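Local coordinates for putative cytoplasmic protein (Salmonella typhimurium, PDB 2GK3), which is of unknown function but forms hexamers and belongs to a glutamine amidotransferase-like family, at residues E[147-152]-E[220-225]; E[166-171]-E[201-206]; E[189-194]-E[205-210]. All coordinates share one frame; numbering follows the deposited sequence.

Interaction 1: E[147-152]-E[220-225]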
# COMPACT_ATOMS: atom_id res chain seq x y z
N VAL E 147 20.13 25.26 -14.08
CA VAL E 147 20.34 26.28 -13.06
C VAL E 147 21.40 25.83 -12.05
O VAL E 147 22.11 26.66 -11.48
CB VAL E 147 19.00 26.70 -12.34
CG1 VAL E 147 19.25 27.70 -11.22
CG2 VAL E 147 18.01 27.29 -13.34
N LEU E 148 21.53 24.52 -11.85
CA LEU E 148 22.39 24.02 -10.76
C LEU E 148 23.86 24.00 -11.16
O LEU E 148 24.17 23.83 -12.34
CB LEU E 148 21.93 22.63 -10.27
CG LEU E 148 20.44 22.52 -9.88
CD1 LEU E 148 20.08 21.07 -9.61
CD2 LEU E 148 20.02 23.44 -8.69
N PRO E 149 24.78 24.21 -10.19
CA PRO E 149 26.20 24.25 -10.55
C PRO E 149 26.86 22.85 -10.62
O PRO E 149 28.09 22.74 -10.60
CB PRO E 149 26.80 25.08 -9.42
CG PRO E 149 25.98 24.74 -8.25
CD PRO E 149 24.59 24.48 -8.76
N VAL E 150 26.03 21.81 -10.69
CA VAL E 150 26.52 20.43 -10.84
C VAL E 150 25.79 19.74 -12.00
O VAL E 150 24.69 20.15 -12.40
CB VAL E 150 26.38 19.59 -9.53
CG1 VAL E 150 27.20 20.21 -8.40
CG2 VAL E 150 24.90 19.39 -9.11
N ILE E 151 26.40 18.68 -12.53
CA ILE E 151 25.74 17.84 -13.54
C ILE E 151 25.44 16.53 -12.84
O ILE E 151 26.30 15.99 -12.16
CB ILE E 151 26.64 17.65 -14.79
CG1 ILE E 151 26.75 18.97 -15.57
CG2 ILE E 151 26.12 16.54 -15.71
CD1 ILE E 151 28.01 19.07 -16.40
N MSE E 152 24.20 16.06 -12.96
CA MSE E 152 23.76 14.88 -12.24
C MSE E 152 24.07 13.58 -12.98
O MSE E 152 24.46 13.60 -14.16
CB MSE E 152 22.26 14.98 -11.97
CG MSE E 152 21.91 15.59 -10.60
SE MSE E 152 20.20 16.45 -10.70
CE MSE E 152 19.14 14.95 -10.95
N THR E 220 24.16 30.27 -6.76
CA THR E 220 23.71 28.92 -6.56
C THR E 220 24.66 28.13 -5.67
O THR E 220 25.85 28.45 -5.55
CB THR E 220 23.50 28.20 -7.91
OG1 THR E 220 24.74 28.15 -8.64
CG2 THR E 220 22.45 28.95 -8.75
N ALA E 221 24.11 27.12 -5.01
CA ALA E 221 24.87 26.27 -4.13
C ALA E 221 24.24 24.88 -4.08
O ALA E 221 23.01 24.71 -4.22
CB ALA E 221 24.95 26.87 -2.74
N CYS E 222 25.09 23.88 -3.92
CA CYS E 222 24.59 22.52 -3.77
C CYS E 222 25.36 21.90 -2.63
O CYS E 222 26.59 21.99 -2.59
CB CYS E 222 24.78 21.70 -5.06
SG CYS E 222 23.64 22.12 -6.39
N PHE E 223 24.65 21.29 -1.69
CA PHE E 223 25.29 20.52 -0.66
C PHE E 223 24.86 19.09 -0.89
O PHE E 223 23.67 18.79 -0.86
CB PHE E 223 24.89 21.01 0.74
CG PHE E 223 25.64 20.31 1.83
CD1 PHE E 223 26.93 20.73 2.19
CD2 PHE E 223 25.08 19.23 2.49
CE1 PHE E 223 27.65 20.08 3.19
CE2 PHE E 223 25.79 18.57 3.51
CZ PHE E 223 27.08 19.00 3.86
N MSE E 224 25.83 18.20 -1.11
CA MSE E 224 25.53 16.92 -1.78
C MSE E 224 25.08 15.84 -0.83
O MSE E 224 24.58 14.80 -1.25
CB MSE E 224 26.72 16.43 -2.63
CG MSE E 224 27.15 17.39 -3.74
SE MSE E 224 25.74 18.08 -4.91
CE MSE E 224 26.67 19.74 -5.05
N SER E 225 25.28 16.08 0.46
CA SER E 225 24.76 15.17 1.47
C SER E 225 23.57 15.85 2.16
O SER E 225 23.12 16.93 1.74
CB SER E 225 25.86 14.80 2.46
OG SER E 225 25.41 13.82 3.37
O HOH W 1 24.55 27.72 -11.22

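Interaction 2: E[166-171]-E[201-206]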
# COMPACT_ATOMS: atom_id res chain seq x y z
N CYS E 166 34.28 11.22 6.19
CA CYS E 166 34.30 12.64 6.56
C CYS E 166 34.39 13.58 5.36
O CYS E 166 34.89 13.21 4.31
CB CYS E 166 35.44 12.92 7.53
SG CYS E 166 36.96 12.14 6.98
N ALA E 167 33.87 14.78 5.53
CA ALA E 167 34.03 15.84 4.56
C ALA E 167 35.47 16.34 4.62
O ALA E 167 36.16 16.13 5.63
CB ALA E 167 33.07 16.99 4.87
N GLU E 168 35.91 16.97 3.53
CA GLU E 168 37.23 17.59 3.48
C GLU E 168 37.15 18.94 2.78
O GLU E 168 36.40 19.10 1.81
CB GLU E 168 38.22 16.68 2.75
CG GLU E 168 38.82 15.62 3.66
CD GLU E 168 39.40 14.45 2.91
OE1 GLU E 168 39.79 13.47 3.57
OE2 GLU E 168 39.44 14.51 1.66
N ALA E 169 37.91 19.91 3.29
CA ALA E 169 37.98 21.21 2.63
C ALA E 169 39.05 21.17 1.54
O ALA E 169 40.21 20.85 1.81
CB ALA E 169 38.22 22.32 3.63
N VAL E 170 38.64 21.46 0.31
CA VAL E 170 39.59 21.64 -0.80
C VAL E 170 39.83 23.12 -1.13
O VAL E 170 40.79 23.46 -1.83
CB VAL E 170 39.21 20.85 -2.09
CG1 VAL E 170 39.35 19.34 -1.85
CG2 VAL E 170 37.83 21.22 -2.58
N SER E 171 38.94 23.98 -0.62
CA SER E 171 39.20 25.42 -0.59
C SER E 171 38.88 25.99 0.79
O SER E 171 37.90 26.73 0.93
CB SER E 171 38.38 26.16 -1.63
OG SER E 171 38.66 25.66 -2.93
N VAL E 201 34.17 23.53 -2.99
CA VAL E 201 34.77 23.99 -1.73
C VAL E 201 35.05 22.85 -0.76
O VAL E 201 36.05 22.87 -0.04
CB VAL E 201 33.88 25.09 -1.09
CG1 VAL E 201 34.35 25.46 0.30
CG2 VAL E 201 33.83 26.33 -2.00
N LEU E 202 34.17 21.85 -0.73
CA LEU E 202 34.32 20.70 0.14
C LEU E 202 34.09 19.45 -0.69
O LEU E 202 33.31 19.48 -1.65
CB LEU E 202 33.28 20.71 1.27
CG LEU E 202 33.18 21.82 2.34
CD1 LEU E 202 32.12 21.45 3.37
CD2 LEU E 202 34.54 22.05 3.03
N THR E 203 34.75 18.36 -0.32
CA THR E 203 34.57 17.09 -1.02
C THR E 203 34.28 16.00 -0.01
O THR E 203 34.47 16.16 1.19
CB THR E 203 35.84 16.68 -1.78
OG1 THR E 203 36.91 16.59 -0.84
CG2 THR E 203 36.21 17.70 -2.89
N ILE E 204 33.83 14.87 -0.53
CA ILE E 204 33.48 13.73 0.27
C ILE E 204 33.84 12.55 -0.62
O ILE E 204 33.40 12.52 -1.77
CB ILE E 204 31.96 13.81 0.63
CG1 ILE E 204 31.55 12.76 1.68
CG2 ILE E 204 31.05 13.78 -0.63
CD1 ILE E 204 30.11 12.94 2.19
N ASN E 205 34.70 11.64 -0.16
CA ASN E 205 35.12 10.47 -0.97
C ASN E 205 35.67 10.93 -2.32
O ASN E 205 35.49 10.28 -3.36
CB ASN E 205 33.93 9.52 -1.15
CG ASN E 205 34.31 8.16 -1.70
OD1 ASN E 205 35.42 7.66 -1.46
ND2 ASN E 205 33.37 7.54 -2.44
N ASN E 206 36.32 12.09 -2.30
CA ASN E 206 36.83 12.75 -3.49
C ASN E 206 35.76 13.24 -4.49
O ASN E 206 36.10 13.78 -5.54
CB ASN E 206 37.93 11.90 -4.18
CG ASN E 206 39.11 11.59 -3.24
OD1 ASN E 206 39.70 12.49 -2.65
ND2 ASN E 206 39.42 10.32 -3.10
O HOH W 2 36.35 12.38 2.10
O HOH W 3 37.06 14.00 0.02

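Interaction 3: E[189-194]-E[205-210]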
# COMPACT_ATOMS: atom_id res chain seq x y z
N TYR E 189 25.74 10.35 0.42
CA TYR E 189 25.63 11.58 -0.35
C TYR E 189 25.12 11.27 -1.76
O TYR E 189 25.15 10.11 -2.19
CB TYR E 189 26.97 12.34 -0.40
CG TYR E 189 28.10 11.60 -1.12
CD1 TYR E 189 28.43 11.92 -2.44
CD2 TYR E 189 28.85 10.63 -0.46
CE1 TYR E 189 29.47 11.28 -3.10
CE2 TYR E 189 29.91 9.97 -1.11
CZ TYR E 189 30.21 10.30 -2.43
OH TYR E 189 31.23 9.64 -3.09
N ASN E 190 24.63 12.30 -2.44
CA ASN E 190 24.31 12.24 -3.86
C ASN E 190 25.56 12.54 -4.68
O ASN E 190 26.21 13.59 -4.47
CB ASN E 190 23.23 13.25 -4.22
CG ASN E 190 21.89 12.95 -3.57
OD1 ASN E 190 21.52 13.59 -2.58
ND2 ASN E 190 21.16 12.00 -4.12
N GLN E 191 25.91 11.64 -5.58
CA GLN E 191 27.09 11.82 -6.44
C GLN E 191 26.79 12.68 -7.64
O GLN E 191 25.92 12.37 -8.44
CB GLN E 191 27.63 10.48 -6.93
CG GLN E 191 28.93 10.61 -7.73
CD GLN E 191 29.54 9.28 -8.06
OE1 GLN E 191 28.92 8.44 -8.71
NE2 GLN E 191 30.74 9.05 -7.58
N ALA E 192 27.52 13.78 -7.79
CA ALA E 192 27.36 14.63 -8.95
C ALA E 192 28.75 15.08 -9.44
O ALA E 192 29.75 14.82 -8.80
CB ALA E 192 26.46 15.82 -8.63
N VAL E 193 28.79 15.70 -10.61
CA VAL E 193 30.01 16.25 -11.16
C VAL E 193 29.84 17.77 -11.16
O VAL E 193 28.83 18.29 -11.67
CB VAL E 193 30.28 15.71 -12.59
CG1 VAL E 193 31.52 16.37 -13.18
CG2 VAL E 193 30.43 14.16 -12.57
N ALA E 194 30.79 18.48 -10.58
CA ALA E 194 30.77 19.95 -10.62
C ALA E 194 30.87 20.45 -12.07
O ALA E 194 31.64 19.92 -12.85
CB ALA E 194 31.90 20.50 -9.79
N ASN E 205 34.70 11.64 -0.16
CA ASN E 205 35.12 10.47 -0.97
C ASN E 205 35.67 10.93 -2.32
O ASN E 205 35.49 10.28 -3.36
CB ASN E 205 33.93 9.52 -1.15
CG ASN E 205 34.31 8.16 -1.70
OD1 ASN E 205 35.42 7.66 -1.46
ND2 ASN E 205 33.37 7.54 -2.44
N ASN E 206 36.32 12.09 -2.30
CA ASN E 206 36.83 12.75 -3.49
C ASN E 206 35.76 13.24 -4.49
O ASN E 206 36.10 13.78 -5.54
CB ASN E 206 37.93 11.90 -4.18
CG ASN E 206 39.11 11.59 -3.24
OD1 ASN E 206 39.70 12.49 -2.65
ND2 ASN E 206 39.42 10.32 -3.10
N ASP E 207 34.48 13.09 -4.16
CA ASP E 207 33.41 13.67 -4.99
C ASP E 207 33.08 15.06 -4.44
O ASP E 207 33.36 15.34 -3.28
CB ASP E 207 32.15 12.81 -4.98
CG ASP E 207 32.27 11.56 -5.83
OD1 ASP E 207 32.72 11.63 -7.00
OD2 ASP E 207 31.87 10.48 -5.33
N PRO E 208 32.49 15.94 -5.27
CA PRO E 208 32.15 17.25 -4.70
C PRO E 208 31.11 17.11 -3.57
O PRO E 208 30.26 16.19 -3.61
CB PRO E 208 31.56 18.03 -5.88
CG PRO E 208 31.30 17.05 -6.93
CD PRO E 208 32.09 15.82 -6.69
N LEU E 209 31.22 17.98 -2.56
CA LEU E 209 30.24 18.03 -1.47
C LEU E 209 29.57 19.40 -1.36
O LEU E 209 28.34 19.50 -1.25
CB LEU E 209 30.87 17.61 -0.12
CG LEU E 209 30.02 17.77 1.15
CD1 LEU E 209 28.77 16.91 1.11
CD2 LEU E 209 30.84 17.45 2.41
N LEU E 210 30.38 20.46 -1.36
CA LEU E 210 29.85 21.82 -1.37
C LEU E 210 30.34 22.55 -2.61
O LEU E 210 31.54 22.66 -2.82
CB LEU E 210 30.24 22.58 -0.09
CG LEU E 210 29.66 23.98 0.13
CD1 LEU E 210 28.10 24.01 0.17
CD2 LEU E 210 30.26 24.59 1.40
O HOH W 4 28.77 14.43 -5.28

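Interaction 1: E[147-152]-E[220-225]
Apolar side-chain packing, with a single water bridge at one end, joins P149 and V150 of segment 147-152 to T220, C222 and M224 of segment 220-225 in the buried interior of the chain. The loop leading into strand 150-151 lies against strand 218-223, which pairs in parallel with strand 120-124 through A221 in what is, by family, a glutamine amidotransferase-like domain. P149 is the wedge between T220 and C222: its ring atom CD lies 3.5 Å from C222 SG, while CG lies 3.6 Å from T220 OG1. The P149 and T220 side chains run past each other in opposite directions. C222 SG, anti to its own carbonyl carbon (chi1 -74°), touches P149 CD and CG and also V150 CG2, the last at 4.1 Å. The second branch of V150, CG1, meets the terminal methyl CE of selenomethionine M224 tip to tip at 3.4 Å, closer than usual for two carbons. That end of M224 gets there because its chain bends at chi2 and chi3, although its CB does not point at segment 147-152. T220 CG2 packs against V147 O at 3.6 Å. The polar end is closed by a water that donates to V147 O (2.7 Å) and accepts from T220 OG1 (2.6 Å). Around the contact, V147 and T220 also touch V115 of helix 107-116, and V150 rests on A192 of strand 185-194. Sulfur, selenium-bound methyl and hydrocarbon supply most of the adhesion, and the bridging water gives the buried threonine hydroxyl and V147 carbonyl a partner each, so the segments are held without any direct polar bond between them.

Interaction 2: E[166-171]-E[201-206]
T203 carries OG1 between its backbone N and carbonyl carbon (chi1 58°), which leaves CG2 anti to the carbonyl carbon and 3.7 Å from V170 CG1; these two side chains cross at about a right angle. V170, with CG2 between its backbone N and carbonyl carbon, brings that methyl to 3.5 Å from V201 O. E168 lies beside T203 on the same face, and its extended chain brings OE2 to a water also bound by T203 OG1 and N206 N. Beneath these side chains the antiparallel strands are joined at the hydrogen-bonded pair E168 and T203: E168 N donates to T203 O (2.9 Å), and T203 N returns a bond to E168 O (2.8 Å). V201 O then takes two donors from one face of its plane, V170 N at 3.0 Å and S171 N at 3.1 Å, the S171 bond being the straighter (165° at the hydrogen). The carbonyl thereby grips the chain where it leaves the strand. On the other face L202 CD2 packs on A169 CB, 3.7 Å away. Opposite L210 the strand carries a classic beta bulge, V201 and L202 sharing that one partner. Strand 199-204 lies between strand 164-169 and strand 207-215; A167 and I204 pack on L209 and F186, L202 rests on L210 and Y183, and strand 164-169 pairs on its other side with strand 185-194.

Interaction 3: E[189-194]-E[205-210]
Y189 and Q191 converge on the carboxylate of D207, making the tight, polar half of a contact that turns looser and partly water-mediated toward A194. The Y189 hydroxyl OH donates to D207 OD2, which lies at the ring edge and in its plane; the 2.5 Å between these oxygens is very short, and its exact length is doubtful at 2.25 Å resolution. Ring and carboxylate planes stand 54° apart, and the two side chains cross at about a right angle. The same OH lies 3.1 Å from N205 ND2 and close to the amide plane of N205, so the hydroxyl both donates, to D207, and accepts, from N205. Q191, its CG anti to the backbone N (chi1 -176°) and its chain extended, brings NE2 to D207 OD2 at 2.9 Å; this donor meets OD2 on the syn side, 32° out of the carboxylate plane, and adds a weak bond to OD1. OD2 is thus held by Y189 OH and Q191 NE2. In the fold, this cluster ties strand 185-194 to a two-residue beta-hairpin, I204-N205-N206-D207, whose positive phi angles at N205 and N206 fit a type I' turn joining strands 199-204 and 207-215. V159 of strand 158-161 touches Y189 and Q191 as well, and I204 packs on the tyrosine. P208 also fits closely, its CG and CD both 3.3 Å from A192 O. Beyond it the contact loosens: P208 CG is 4.0 Å from A194 N, and one water mediates between the backbones, donating to N190 O and P208 O, 2.8 Å from the latter, and accepting from A192 N. N205 is a solvent-exposed residue at the outer end, near K161.

How the interactions relate
Interaction 1 is the core contact, with every touching residue buried, whereas interactions 2 and 3 are partly buried and include exposed residues; interaction 2 is the most peripheral. The chemistry differs with place: apolar packing in 147-152 with 220-225, backbone strand pairing in 166-171 with 201-206, and side-chain hydrogen bonds on a carboxylate in 189-194 with 205-210. Interaction 3 links the other two. It shares N205 and N206 with interaction 2, and L209 N probably hydrogen-bonds back to L202 O between the two hairpin strands. Toward interaction 1, I151 N approaches V193 O and M224 O approaches N190 N, both probable hydrogen bonds. Interactions 1 and 2 do not touch each other.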